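Local coordinates for ethanolamine utilization protein EutJ (Carboxydothermus hydrogenoformans Z-2901, PDB 3H1Q) that binds ATP between the two halves of an actin-like fold and is thought to take part in ethanolamine utilization, at residues E7-L12 with E48-A53; E20-L25 with R86-E91; Y29-D34 with L42-Q47; A55-S60 with V77-A82; L228-V233 with K252-P257. All blocks are in the same frame, centred on the assembly; numbering follows the deposited sequence.

How the interactions relate
Contact chemistry follows the elements that meet: strand-like pairs bond through backbone, helix contacts rely on side chains. Interaction 3 is the buried core: a beta hairpin held by paired backbone bonds and valine-rich packing. Interactions 1 and 4 both use strand 51-58, the neighbour of that hairpin in the sheet. One lays helix 3-18 against the strand's start by apolar packing; the other joins the strand to helix 70-87 through leucine packing and a salt bridge. Interaction 2 is a surface contact in which the end of helix 70-87 meets the loop after helix 3-18. Interaction 5, partly buried, stands apart in the other sheet and again relies on backbone bonds, yet touches interaction 1 through Leu-10 and Pro-257.

Interaction 1. Residues E7-L12 with E48-A53; sequences EQKLNL and EGIPVA
Lys-9 and Leu-12, one turn apart on a helix, receive the pyrrolidine ring of Pro-51 between them, and apolar packing carries most of this contact. The Lys-9 chain crosses the ring at about a right angle, bringing its CD to 3.5 Å from Pro-51 CD. Leu-12 arrives by its CD2 branch, which is 4.0 Å from Pro-51 CB and 4.3 Å from Ile-50 CG2; CG set anti to the backbone N (chi1 -174°) carries that branch toward the proline.

Contacts with polar backbone atoms come second. The aliphatic part of Lys-9, bent at chi2, passes Gly-49 with CD 3.4 Å from Gly-49 O, a carbon-to-oxygen contact. Another of this kind sets Pro-51 CG 3.5 Å from the backbone O of Lys-9. The ring of Pro-51 also touches Leu-13 and Leu-16 farther along the helix, while Pro-51 O accepts a hydrogen bond from Asn-23 ND2.

The lysine thus works here chiefly through its methylenes. As a whole, the arrangement is an N-terminal helix packed on the start of an outer strand, just before the classic beta bulge at which Val-52 and Ala-53 both face Val-44 in the mixed sheet.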
# COMPACT_ATOMS: atom_id res chain seq x y z
N GLU A 7 -12.04 5.53 -7.01
CA GLU A 7 -11.26 6.72 -7.38
C GLU A 7 -11.51 7.96 -6.50
O GLU A 7 -10.56 8.62 -6.04
CB GLU A 7 -11.50 7.06 -8.83
CG GLU A 7 -10.63 8.18 -9.29
CD GLU A 7 -10.80 8.44 -10.76
OE1 GLU A 7 -10.52 7.50 -11.56
OE2 GLU A 7 -11.21 9.57 -11.12
N GLN A 8 -12.78 8.27 -6.27
CA GLN A 8 -13.21 9.39 -5.45
C GLN A 8 -12.77 9.24 -3.99
O GLN A 8 -12.28 10.21 -3.38
CB GLN A 8 -14.73 9.55 -5.53
CG GLN A 8 -15.26 9.85 -6.93
CD GLN A 8 -16.78 9.96 -6.96
OE1 GLN A 8 -17.46 9.40 -6.12
NE2 GLN A 8 -17.31 10.71 -7.93
N LYS A 9 -12.94 8.04 -3.44
CA LYS A 9 -12.52 7.76 -2.07
C LYS A 9 -11.01 7.93 -1.86
O LYS A 9 -10.59 8.44 -0.84
CB LYS A 9 -12.92 6.35 -1.65
CG LYS A 9 -14.42 6.10 -1.62
CD LYS A 9 -14.79 5.29 -0.36
CE LYS A 9 -16.07 4.47 -0.50
NZ LYS A 9 -15.74 3.18 -1.17
N LEU A 10 -10.22 7.50 -2.84
CA LEU A 10 -8.77 7.62 -2.84
C LEU A 10 -8.33 9.06 -2.98
O LEU A 10 -7.33 9.46 -2.42
CB LEU A 10 -8.20 6.85 -4.01
CG LEU A 10 -7.59 5.45 -3.91
CD1 LEU A 10 -8.29 4.62 -2.84
CD2 LEU A 10 -7.58 4.76 -5.30
N ASN A 11 -9.04 9.83 -3.80
CA ASN A 11 -8.67 11.23 -3.93
C ASN A 11 -8.94 11.95 -2.62
O ASN A 11 -8.12 12.77 -2.19
CB ASN A 11 -9.37 11.91 -5.10
CG ASN A 11 -8.60 11.76 -6.38
OD1 ASN A 11 -9.16 11.41 -7.40
ND2 ASN A 11 -7.31 12.04 -6.35
N LEU A 12 -10.06 11.58 -1.97
CA LEU A 12 -10.42 12.14 -0.68
C LEU A 12 -9.32 11.82 0.33
O LEU A 12 -8.69 12.73 0.89
CB LEU A 12 -11.75 11.58 -0.19
CG LEU A 12 -12.33 12.18 1.10
CD1 LEU A 12 -12.53 13.67 0.96
CD2 LEU A 12 -13.63 11.51 1.53
N GLU A 48 -19.53 2.53 6.12
CA GLU A 48 -19.62 2.22 4.69
C GLU A 48 -18.28 2.49 4.00
O GLU A 48 -18.19 2.58 2.78
CB GLU A 48 -20.74 3.05 4.03
CG GLU A 48 -21.99 3.37 4.90
CD GLU A 48 -22.41 2.20 5.80
OE1 GLU A 48 -22.43 1.04 5.31
OE2 GLU A 48 -22.73 2.43 7.00
N GLY A 49 -17.22 2.64 4.77
CA GLY A 49 -15.91 2.72 4.18
C GLY A 49 -15.58 4.04 3.53
O GLY A 49 -14.57 4.16 2.84
N ILE A 50 -16.42 5.04 3.73
CA ILE A 50 -16.01 6.34 3.27
C ILE A 50 -14.96 6.91 4.23
O ILE A 50 -15.19 6.89 5.44
CB ILE A 50 -17.16 7.30 3.14
CG1 ILE A 50 -18.19 6.75 2.18
CG2 ILE A 50 -16.64 8.61 2.58
CD1 ILE A 50 -19.28 7.76 1.86
N PRO A 51 -13.81 7.37 3.70
CA PRO A 51 -12.71 7.97 4.44
C PRO A 51 -13.14 9.13 5.31
O PRO A 51 -13.85 10.00 4.86
CB PRO A 51 -11.77 8.46 3.34
CG PRO A 51 -12.02 7.56 2.23
CD PRO A 51 -13.48 7.24 2.27
N VAL A 52 -12.70 9.08 6.57
CA VAL A 52 -12.96 10.10 7.60
C VAL A 52 -11.66 10.82 8.00
O VAL A 52 -11.66 12.03 8.22
CB VAL A 52 -13.58 9.46 8.84
CG1 VAL A 52 -13.59 10.43 9.97
CG2 VAL A 52 -14.98 9.03 8.52
N ALA A 53 -10.55 10.08 8.06
CA ALA A 53 -9.26 10.62 8.49
C ALA A 53 -8.12 9.72 8.09
O ALA A 53 -8.33 8.52 7.89
CB ALA A 53 -9.25 10.78 10.02

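Interaction 2. Residues E20-L25 with R86-E91; sequences EIVNPL and RLLGSE
The Schellman motif that closes helix 3-18 has Glu-20 as its C-prime residue, and against this turned chain packs Leu-87 from the last turn of helix 70-87. Leu-87 CD2 approaches Glu-20 CB at 3.6 Å, and Leu-87 CG lies 3.7 Å from the carbonyl O of Glu-20, so the leucine rests as much on backbone as on side chain. The carboxylate of Glu-20 is carried past it on an extended chain to a salt bridge with Lys-83.

Two helix ends therefore meet here, one finishing in the Schellman turn and the other running out at Leu-88, the first residue beyond helical backbone angles. Val-22 fits against this second end. With chi1 at -63° its CG1 lies anti to the carbonyl carbon, directed at the junction of Leu-87 and Leu-88: CG1 is 3.7 Å from Leu-88 N and 3.8 Å from Leu-88 CD1. The other methyl, CG2, meets the carbonyl of Leu-87, with 3.7 Å between CG2 and Leu-87 O. Leu-88 reaches back with its CD1, which also sits 3.9 Å from Val-22 CB. Ala-53 of strand 51-58 also touches Val-22, and the backbone of the following Asn-23 bonds to Val-52.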
# COMPACT_ATOMS: atom_id res chain seq x y z
N GLU A 20 -4.16 17.34 6.00
CA GLU A 20 -4.51 17.09 7.40
C GLU A 20 -5.86 17.70 7.79
O GLU A 20 -5.89 18.66 8.55
CB GLU A 20 -3.41 17.62 8.32
CG GLU A 20 -2.04 16.99 8.07
CD GLU A 20 -0.95 17.54 9.00
OE1 GLU A 20 -1.21 18.54 9.70
OE2 GLU A 20 0.17 16.95 9.03
N ILE A 21 -6.94 17.19 7.21
CA ILE A 21 -8.27 17.57 7.67
C ILE A 21 -9.05 16.29 7.74
O ILE A 21 -8.56 15.26 7.28
CB ILE A 21 -9.00 18.58 6.72
CG1 ILE A 21 -9.57 17.84 5.48
CG2 ILE A 21 -8.15 19.86 6.47
CD1 ILE A 21 -9.52 18.58 4.13
N VAL A 22 -10.25 16.37 8.30
CA VAL A 22 -11.16 15.23 8.42
C VAL A 22 -12.50 15.41 7.68
O VAL A 22 -12.88 16.52 7.31
CB VAL A 22 -11.49 14.94 9.88
CG1 VAL A 22 -10.23 14.56 10.61
CG2 VAL A 22 -12.12 16.14 10.50
N ASN A 23 -13.21 14.30 7.51
CA ASN A 23 -14.49 14.24 6.85
C ASN A 23 -15.50 14.02 7.93
O ASN A 23 -15.67 12.90 8.37
CB ASN A 23 -14.49 13.07 5.85
CG ASN A 23 -15.78 12.96 5.01
OD1 ASN A 23 -16.75 13.69 5.19
ND2 ASN A 23 -15.77 12.01 4.08
N PRO A 24 -16.21 15.07 8.33
CA PRO A 24 -17.05 15.04 9.52
C PRO A 24 -18.26 14.11 9.41
O PRO A 24 -19.39 14.52 9.56
CB PRO A 24 -17.48 16.51 9.68
CG PRO A 24 -17.46 17.04 8.34
CD PRO A 24 -16.40 16.31 7.56
N LEU A 25 -18.01 12.84 9.19
CA LEU A 25 -19.07 11.84 9.25
C LEU A 25 -19.31 11.36 10.70
O LEU A 25 -18.37 11.27 11.51
CB LEU A 25 -18.79 10.69 8.28
CG LEU A 25 -18.66 11.22 6.85
CD1 LEU A 25 -17.95 10.29 5.87
CD2 LEU A 25 -20.04 11.55 6.35
N ARG A 86 -6.30 14.60 17.22
CA ARG A 86 -6.49 16.02 17.42
C ARG A 86 -7.38 16.61 16.29
O ARG A 86 -8.17 17.54 16.51
CB ARG A 86 -5.16 16.80 17.62
CG ARG A 86 -4.27 17.04 16.39
CD ARG A 86 -3.01 17.91 16.70
NE ARG A 86 -1.79 17.65 15.87
CZ ARG A 86 -0.77 16.80 16.16
NH1 ARG A 86 -0.81 16.07 17.27
NH2 ARG A 86 0.29 16.67 15.34
N LEU A 87 -7.28 16.01 15.11
CA LEU A 87 -7.77 16.57 13.88
C LEU A 87 -9.20 16.18 13.80
O LEU A 87 -10.05 16.98 13.41
CB LEU A 87 -7.01 15.94 12.72
CG LEU A 87 -6.23 16.87 11.81
CD1 LEU A 87 -5.48 17.91 12.59
CD2 LEU A 87 -5.30 16.03 10.92
N LEU A 88 -9.47 14.94 14.20
CA LEU A 88 -10.84 14.44 14.31
C LEU A 88 -11.45 15.01 15.57
O LEU A 88 -10.75 15.53 16.43
CB LEU A 88 -10.81 12.93 14.42
CG LEU A 88 -12.03 12.12 14.08
CD1 LEU A 88 -12.70 12.61 12.81
CD2 LEU A 88 -11.54 10.69 13.92
N GLY A 89 -12.75 14.92 15.72
CA GLY A 89 -13.30 15.20 17.03
C GLY A 89 -12.69 14.31 18.14
O GLY A 89 -12.03 14.81 19.04
N SER A 90 -12.86 13.00 18.01
CA SER A 90 -12.85 12.08 19.14
C SER A 90 -11.55 11.33 19.33
O SER A 90 -10.51 11.71 18.77
CB SER A 90 -13.97 11.05 18.95
OG SER A 90 -13.79 10.31 17.74
N GLU A 91 -11.59 10.25 20.10
CA GLU A 91 -10.47 9.33 20.12
C GLU A 91 -10.82 7.92 19.61
O GLU A 91 -11.99 7.52 19.58
CB GLU A 91 -9.78 9.31 21.48
CG GLU A 91 -10.52 8.56 22.54
CD GLU A 91 -9.64 8.23 23.74
OE1 GLU A 91 -9.06 9.17 24.34
OE2 GLU A 91 -9.51 7.03 24.09

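Interaction 3. Residues Y29-D34 with L42-Q47; sequences YKVGVD and LVVTDQ
The Tyr-29 ring has Asp-46 CA at its edge, near the ring plane and 4.4 Å from CD1, while Val-44 CG1 approaches obliquely at the root of the ring, 3.6 Å from Tyr-29 CB. Its hydroxyl bonds to Leu-25 O. The other flat group belongs to Gln-47, whose side chain crosses that of Lys-30 at about a right angle and brings its amide alongside the methylenes, NE2 3.4 Å from Lys-30 CE.

From this end an antiparallel ladder runs on toward Val-33 and Leu-42. In one hydrogen-bonded pair Lys-30 N donates to Thr-45 O at 2.7 Å, nearly straight at 165°, and Thr-45 N returns the bond; Gly-32 and Val-43 repeat the exchange. Lys-30 NZ continues to Leu-270 O; with an alanine in place of Lys-30 that carbonyl would probably lose its ammonium partner and the Gln-47 amide its aliphatic support. On the side bearing the alternating hydrophobic residues, Leu-42 CD1 lies 3.4 Å from Val-31 CG1 and 3.8 Å from Val-33 CG2.

Helix 70-87 packs on that side through Val-77, Leu-80 and Val-84, and helix 263-269 on the side of Val-43 and Thr-45. Strands 94-98 and 51-58 flank the hairpin, whose Asp-34 touches the bound ATP.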
# COMPACT_ATOMS: atom_id res chain seq x y z
N TYR A 29 -16.63 4.48 13.81
CA TYR A 29 -15.60 4.58 12.83
C TYR A 29 -14.88 3.28 12.76
O TYR A 29 -14.88 2.50 13.71
CB TYR A 29 -14.62 5.63 13.28
CG TYR A 29 -15.17 7.02 13.24
CD1 TYR A 29 -16.04 7.40 12.23
CD2 TYR A 29 -14.77 7.98 14.18
CE1 TYR A 29 -16.53 8.68 12.17
CE2 TYR A 29 -15.26 9.28 14.12
CZ TYR A 29 -16.14 9.61 13.11
OH TYR A 29 -16.66 10.86 13.01
N LYS A 30 -14.24 3.04 11.62
CA LYS A 30 -13.42 1.89 11.45
C LYS A 30 -11.98 2.37 11.25
O LYS A 30 -11.72 3.32 10.50
CB LYS A 30 -13.89 1.11 10.24
CG LYS A 30 -15.24 0.43 10.36
CD LYS A 30 -15.19 -0.79 9.45
CE LYS A 30 -16.43 -0.95 8.62
NZ LYS A 30 -16.13 -1.63 7.31
N VAL A 31 -11.04 1.72 11.93
CA VAL A 31 -9.65 2.11 11.87
C VAL A 31 -8.80 0.96 11.34
O VAL A 31 -9.08 -0.22 11.59
CB VAL A 31 -9.13 2.56 13.24
CG1 VAL A 31 -7.77 3.21 13.10
CG2 VAL A 31 -10.09 3.54 13.88
N GLY A 32 -7.77 1.32 10.58
CA GLY A 32 -6.91 0.34 10.00
C GLY A 32 -5.52 0.87 10.06
O GLY A 32 -5.27 2.05 9.80
N VAL A 33 -4.59 0.01 10.45
CA VAL A 33 -3.21 0.38 10.39
C VAL A 33 -2.54 -0.53 9.37
O VAL A 33 -2.79 -1.75 9.35
CB VAL A 33 -2.56 0.28 11.75
CG1 VAL A 33 -1.06 0.67 11.67
CG2 VAL A 33 -3.30 1.17 12.74
N ASP A 34 -1.74 0.09 8.50
CA ASP A 34 -0.97 -0.62 7.51
C ASP A 34 0.49 -0.51 7.85
O ASP A 34 1.10 0.58 7.75
CB ASP A 34 -1.22 -0.05 6.12
CG ASP A 34 -0.48 -0.83 5.01
OD1 ASP A 34 -1.13 -1.74 4.43
OD2 ASP A 34 0.73 -0.55 4.73
N LEU A 42 -2.25 5.15 8.85
CA LEU A 42 -3.39 4.93 9.69
C LEU A 42 -4.55 5.57 8.96
O LEU A 42 -4.41 6.71 8.49
CB LEU A 42 -3.17 5.61 11.03
CG LEU A 42 -4.44 5.89 11.84
CD1 LEU A 42 -4.76 4.70 12.70
CD2 LEU A 42 -4.21 7.10 12.68
N VAL A 43 -5.68 4.87 8.91
CA VAL A 43 -6.85 5.25 8.14
C VAL A 43 -8.15 5.04 8.95
O VAL A 43 -8.32 4.01 9.60
CB VAL A 43 -6.87 4.45 6.81
CG1 VAL A 43 -8.19 4.59 6.05
CG2 VAL A 43 -5.69 4.87 5.91
N VAL A 44 -9.05 6.04 8.91
CA VAL A 44 -10.35 5.95 9.56
C VAL A 44 -11.45 6.10 8.51
O VAL A 44 -11.35 6.92 7.62
CB VAL A 44 -10.55 7.06 10.65
CG1 VAL A 44 -11.91 6.90 11.34
CG2 VAL A 44 -9.46 7.06 11.68
N THR A 45 -12.53 5.33 8.66
CA THR A 45 -13.67 5.46 7.76
C THR A 45 -14.96 5.32 8.55
O THR A 45 -14.96 4.75 9.63
CB THR A 45 -13.72 4.32 6.71
OG1 THR A 45 -14.24 3.14 7.33
CG2 THR A 45 -12.36 4.02 6.09
N ASP A 46 -16.07 5.80 7.99
CA ASP A 46 -17.39 5.44 8.49
C ASP A 46 -17.71 3.96 8.21
O ASP A 46 -16.87 3.23 7.64
CB ASP A 46 -18.44 6.30 7.84
CG ASP A 46 -18.60 6.01 6.36
OD1 ASP A 46 -17.76 5.29 5.77
OD2 ASP A 46 -19.59 6.53 5.78
N GLN A 47 -18.91 3.50 8.60
CA GLN A 47 -19.24 2.06 8.49
C GLN A 47 -19.38 1.59 7.05
O GLN A 47 -19.34 0.40 6.79
CB GLN A 47 -20.49 1.65 9.28
CG GLN A 47 -20.32 1.57 10.82
CD GLN A 47 -19.23 0.57 11.33
OE1 GLN A 47 -18.58 0.83 12.34
NE2 GLN A 47 -19.07 -0.58 10.66

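Interaction 4. Residues A55-S60 with V77-A82; sequences ALKWAS and VRELKA
Lys-57 extends with CG anti to its own backbone N (chi1 -164°) and then bends at chi2 and again at chi4, while Glu-79 swings its CG between the backbone N and the carbonyl carbon (chi1 82°); together these settings bring the ammonium to one carboxylate oxygen. Lys-57 NZ bonds to Glu-79 OE2 at 3.0 Å, meeting the oxygen on its syn side but 25° out of the carboxylate plane. The two chains cross at about a right angle, and Lys-57 CD also passes 3.8 Å from Glu-79 OE2.

Beneath the bridge lies an apolar contact. Leu-80 sends its CD2 branch to Ala-55 CB at 3.7 Å, and the same methyl lies 4.0 Å from the backbone N of Leu-56. Leu-80 also touches Ile-40 and Leu-42 of strand 39-45. The strand and helix run roughly antiparallel, their axes 8.4 Å apart, as a helix laid on an outer strand of the sheet. From the strand's other side, Trp-58 touches the bound ATP.

The chemistry divides by depth: a leucine and an alanine fill the buried layer, and the ion pair sits toward the exposed margin, where its electrostatic contribution would probably be weakened by solvent.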
# COMPACT_ATOMS: atom_id res chain seq x y z
N ALA A 55 -3.36 9.43 8.35
CA ALA A 55 -2.01 9.98 8.49
C ALA A 55 -1.03 8.97 7.97
O ALA A 55 -1.35 7.76 7.91
CB ALA A 55 -1.71 10.31 9.94
N LEU A 56 0.16 9.45 7.62
CA LEU A 56 1.21 8.61 7.07
C LEU A 56 2.61 9.03 7.52
O LEU A 56 3.00 10.20 7.42
CB LEU A 56 1.14 8.67 5.54
CG LEU A 56 2.19 7.94 4.70
CD1 LEU A 56 1.59 7.75 3.37
CD2 LEU A 56 3.47 8.72 4.56
N LYS A 57 3.40 8.07 7.99
CA LYS A 57 4.83 8.37 8.22
C LYS A 57 5.72 7.50 7.33
O LYS A 57 5.50 6.30 7.16
CB LYS A 57 5.23 8.26 9.72
CG LYS A 57 6.59 8.92 10.14
CD LYS A 57 6.45 10.45 10.32
CE LYS A 57 7.76 11.17 10.61
NZ LYS A 57 8.23 10.94 12.02
N TRP A 58 6.73 8.12 6.76
CA TRP A 58 7.71 7.37 6.00
C TRP A 58 8.60 6.66 6.99
O TRP A 58 9.25 7.31 7.81
CB TRP A 58 8.54 8.32 5.16
CG TRP A 58 7.73 8.95 4.08
CD1 TRP A 58 7.41 10.28 3.94
CD2 TRP A 58 7.11 8.27 2.98
NE1 TRP A 58 6.65 10.46 2.82
CE2 TRP A 58 6.45 9.25 2.21
CE3 TRP A 58 7.06 6.93 2.57
CZ2 TRP A 58 5.74 8.94 1.05
CZ3 TRP A 58 6.36 6.62 1.41
CH2 TRP A 58 5.70 7.62 0.67
N ALA A 59 8.62 5.32 6.91
CA ALA A 59 9.27 4.50 7.92
C ALA A 59 9.51 3.04 7.53
O ALA A 59 8.59 2.28 7.23
CB ALA A 59 8.47 4.54 9.21
N SER A 60 10.78 2.67 7.67
CA SER A 60 11.29 1.32 7.45
C SER A 60 11.25 0.47 8.71
O SER A 60 12.30 0.13 9.25
CB SER A 60 12.74 1.46 7.02
OG SER A 60 13.30 2.56 7.73
N VAL A 77 2.95 4.61 15.06
CA VAL A 77 1.51 4.44 15.23
C VAL A 77 0.98 5.39 16.31
O VAL A 77 -0.02 6.08 16.10
CB VAL A 77 1.14 3.04 15.60
CG1 VAL A 77 -0.36 2.94 15.86
CG2 VAL A 77 1.59 2.13 14.49
N ARG A 78 1.66 5.45 17.45
CA ARG A 78 1.23 6.38 18.48
C ARG A 78 1.13 7.79 17.95
O ARG A 78 0.11 8.43 18.15
CB ARG A 78 2.09 6.27 19.73
CG ARG A 78 1.58 5.14 20.57
CD ARG A 78 2.39 4.91 21.81
NE ARG A 78 2.47 6.10 22.65
CZ ARG A 78 1.69 6.34 23.70
NH1 ARG A 78 0.75 5.46 24.06
NH2 ARG A 78 1.86 7.46 24.39
N GLU A 79 2.15 8.27 17.24
CA GLU A 79 2.13 9.68 16.83
C GLU A 79 1.02 9.96 15.78
O GLU A 79 0.41 11.05 15.78
CB GLU A 79 3.53 10.19 16.42
CG GLU A 79 4.01 9.89 15.00
CD GLU A 79 5.57 9.87 14.88
OE1 GLU A 79 6.25 9.02 15.55
OE2 GLU A 79 6.12 10.71 14.09
N LEU A 80 0.75 8.95 14.95
CA LEU A 80 -0.32 9.01 13.97
C LEU A 80 -1.67 9.06 14.67
O LEU A 80 -2.44 10.01 14.45
CB LEU A 80 -0.26 7.82 13.01
CG LEU A 80 1.02 7.65 12.18
CD1 LEU A 80 0.87 6.47 11.30
CD2 LEU A 80 1.37 8.89 11.35
N LYS A 81 -1.94 8.07 15.53
CA LYS A 81 -3.18 8.04 16.31
C LYS A 81 -3.47 9.38 16.94
O LYS A 81 -4.62 9.81 17.00
CB LYS A 81 -3.11 7.01 17.41
CG LYS A 81 -4.45 6.71 18.02
CD LYS A 81 -4.39 5.44 18.83
CE LYS A 81 -4.39 5.73 20.32
NZ LYS A 81 -5.77 5.93 20.83
N ALA A 82 -2.43 10.06 17.41
CA ALA A 82 -2.64 11.31 18.09
C ALA A 82 -2.93 12.41 17.11
O ALA A 82 -3.71 13.29 17.40
CB ALA A 82 -1.46 11.66 18.93

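Interaction 5. Residues L228-V233 with K252-P257; sequences LPVYVV and KEVQVP
Tyr-231 and Gln-255 face each other in a single beta bridge, by which the 252-257 chain, following helix 242-250, borders strand 230-233 at the outer side of a mixed sheet in this actin-like fold. The two segments run in broadly the same direction, 41° apart.

Backbone bonds come first. Gln-255 N donates to Val-230 O at 2.9 Å with an almost straight N-H (175°), and Val-232 N donates to Gln-255 O at 2.7 Å, so that Gln-255 grips the strand on both sides of Tyr-231.

Stacking is the second kind. The two side chains run alongside each other, and the Gln-255 amide stacks over one face of the Tyr-231 ring, offset toward its rim, planes 17° apart, with Tyr-231 CD1 3.9 Å from Gln-255 CB. Leu-136 and Ile-138 also touch the tyrosine. Losing the ring to an alanine at Tyr-231 would probably free the Gln-255 amide to turn and open a gap beside these two neighbours.

Apolar packing is the third kind. Val-230 CG1 meets Val-254 CG1 at 3.7 Å, and Val-232 CG2 lies 3.8 Å from Val-254 CB; Phe-246 of helix 242-250 touches both Val-232 and Val-254. Lys-252 meets the 228-233 segment mainly through CE, 3.7 Å from Val-230 CG2 and also beside Leu-228 O. At the far end Pro-257 CD packs 4.0 Å from Val-233 CG1 and, in a contact with a backbone oxygen, comes 3.5 Å from Val-232 O.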
# COMPACT_ATOMS: atom_id res chain seq x y z
N LEU A 228 -8.28 -13.59 -16.11
CA LEU A 228 -8.08 -12.76 -14.92
C LEU A 228 -7.59 -11.34 -15.20
O LEU A 228 -6.50 -11.15 -15.78
CB LEU A 228 -7.13 -13.43 -13.93
CG LEU A 228 -7.65 -14.65 -13.16
CD1 LEU A 228 -6.49 -15.46 -12.59
CD2 LEU A 228 -8.64 -14.23 -12.06
N PRO A 229 -8.41 -10.33 -14.80
CA PRO A 229 -8.01 -8.93 -14.80
C PRO A 229 -6.86 -8.73 -13.84
O PRO A 229 -6.64 -9.56 -12.96
CB PRO A 229 -9.26 -8.21 -14.30
CG PRO A 229 -10.37 -9.11 -14.71
CD PRO A 229 -9.83 -10.48 -14.44
N VAL A 230 -6.13 -7.65 -14.03
CA VAL A 230 -4.85 -7.47 -13.36
C VAL A 230 -4.74 -6.05 -12.82
O VAL A 230 -4.86 -5.06 -13.56
CB VAL A 230 -3.71 -7.79 -14.32
CG1 VAL A 230 -2.37 -7.40 -13.73
CG2 VAL A 230 -3.74 -9.26 -14.64
N TYR A 231 -4.49 -5.96 -11.52
CA TYR A 231 -4.58 -4.71 -10.83
C TYR A 231 -3.27 -4.44 -10.19
O TYR A 231 -2.81 -5.22 -9.39
CB TYR A 231 -5.66 -4.83 -9.78
CG TYR A 231 -7.02 -5.07 -10.37
CD1 TYR A 231 -7.89 -4.01 -10.62
CD2 TYR A 231 -7.46 -6.36 -10.68
CE1 TYR A 231 -9.17 -4.22 -11.15
CE2 TYR A 231 -8.75 -6.58 -11.22
CZ TYR A 231 -9.59 -5.50 -11.44
OH TYR A 231 -10.85 -5.69 -11.97
N VAL A 232 -2.65 -3.35 -10.54
CA VAL A 232 -1.38 -3.05 -9.96
C VAL A 232 -1.57 -1.92 -8.98
O VAL A 232 -1.86 -0.80 -9.37
CB VAL A 232 -0.37 -2.71 -11.03
CG1 VAL A 232 0.90 -2.17 -10.41
CG2 VAL A 232 -0.08 -3.94 -11.87
N VAL A 233 -1.42 -2.21 -7.69
CA VAL A 233 -1.57 -1.21 -6.65
C VAL A 233 -0.25 -1.06 -5.92
O VAL A 233 0.69 -1.77 -6.25
CB VAL A 233 -2.67 -1.59 -5.66
CG1 VAL A 233 -3.97 -1.83 -6.39
CG2 VAL A 233 -2.27 -2.82 -4.89
N LYS A 252 -0.24 -8.20 -20.91
CA LYS A 252 -1.54 -7.53 -20.92
C LYS A 252 -1.55 -6.22 -20.15
O LYS A 252 -0.70 -6.00 -19.27
CB LYS A 252 -2.72 -8.46 -20.53
CG LYS A 252 -2.50 -9.41 -19.36
CD LYS A 252 -3.66 -10.42 -19.31
CE LYS A 252 -3.90 -10.97 -17.89
NZ LYS A 252 -2.96 -12.06 -17.45
N GLU A 253 -2.48 -5.35 -20.54
CA GLU A 253 -2.64 -4.02 -19.94
C GLU A 253 -3.04 -4.19 -18.49
O GLU A 253 -3.72 -5.16 -18.12
CB GLU A 253 -3.67 -3.17 -20.71
N VAL A 254 -2.61 -3.26 -17.65
CA VAL A 254 -2.90 -3.38 -16.21
C VAL A 254 -3.76 -2.23 -15.75
O VAL A 254 -3.73 -1.16 -16.34
CB VAL A 254 -1.59 -3.52 -15.34
CG1 VAL A 254 -0.77 -4.75 -15.79
CG2 VAL A 254 -0.72 -2.25 -15.37
N GLN A 255 -4.54 -2.44 -14.69
CA GLN A 255 -5.25 -1.35 -14.03
C GLN A 255 -4.50 -0.85 -12.80
O GLN A 255 -4.32 -1.62 -11.86
CB GLN A 255 -6.65 -1.80 -13.63
CG GLN A 255 -7.60 -1.86 -14.81
CD GLN A 255 -8.21 -3.26 -15.00
OE1 GLN A 255 -7.47 -4.26 -15.05
NE2 GLN A 255 -9.55 -3.33 -15.11
N VAL A 256 -4.07 0.41 -12.81
CA VAL A 256 -3.46 1.09 -11.65
C VAL A 256 -4.42 2.20 -11.18
O VAL A 256 -4.83 3.03 -12.00
CB VAL A 256 -2.10 1.73 -12.00
CG1 VAL A 256 -1.48 2.33 -10.76
CG2 VAL A 256 -1.16 0.73 -12.63
N PRO A 257 -4.82 2.20 -9.89
CA PRO A 257 -5.82 3.21 -9.53
C PRO A 257 -5.23 4.56 -9.21
O PRO A 257 -4.03 4.66 -9.06
CB PRO A 257 -6.53 2.60 -8.31
CG PRO A 257 -6.21 1.15 -8.39
CD PRO A 257 -4.81 1.10 -8.93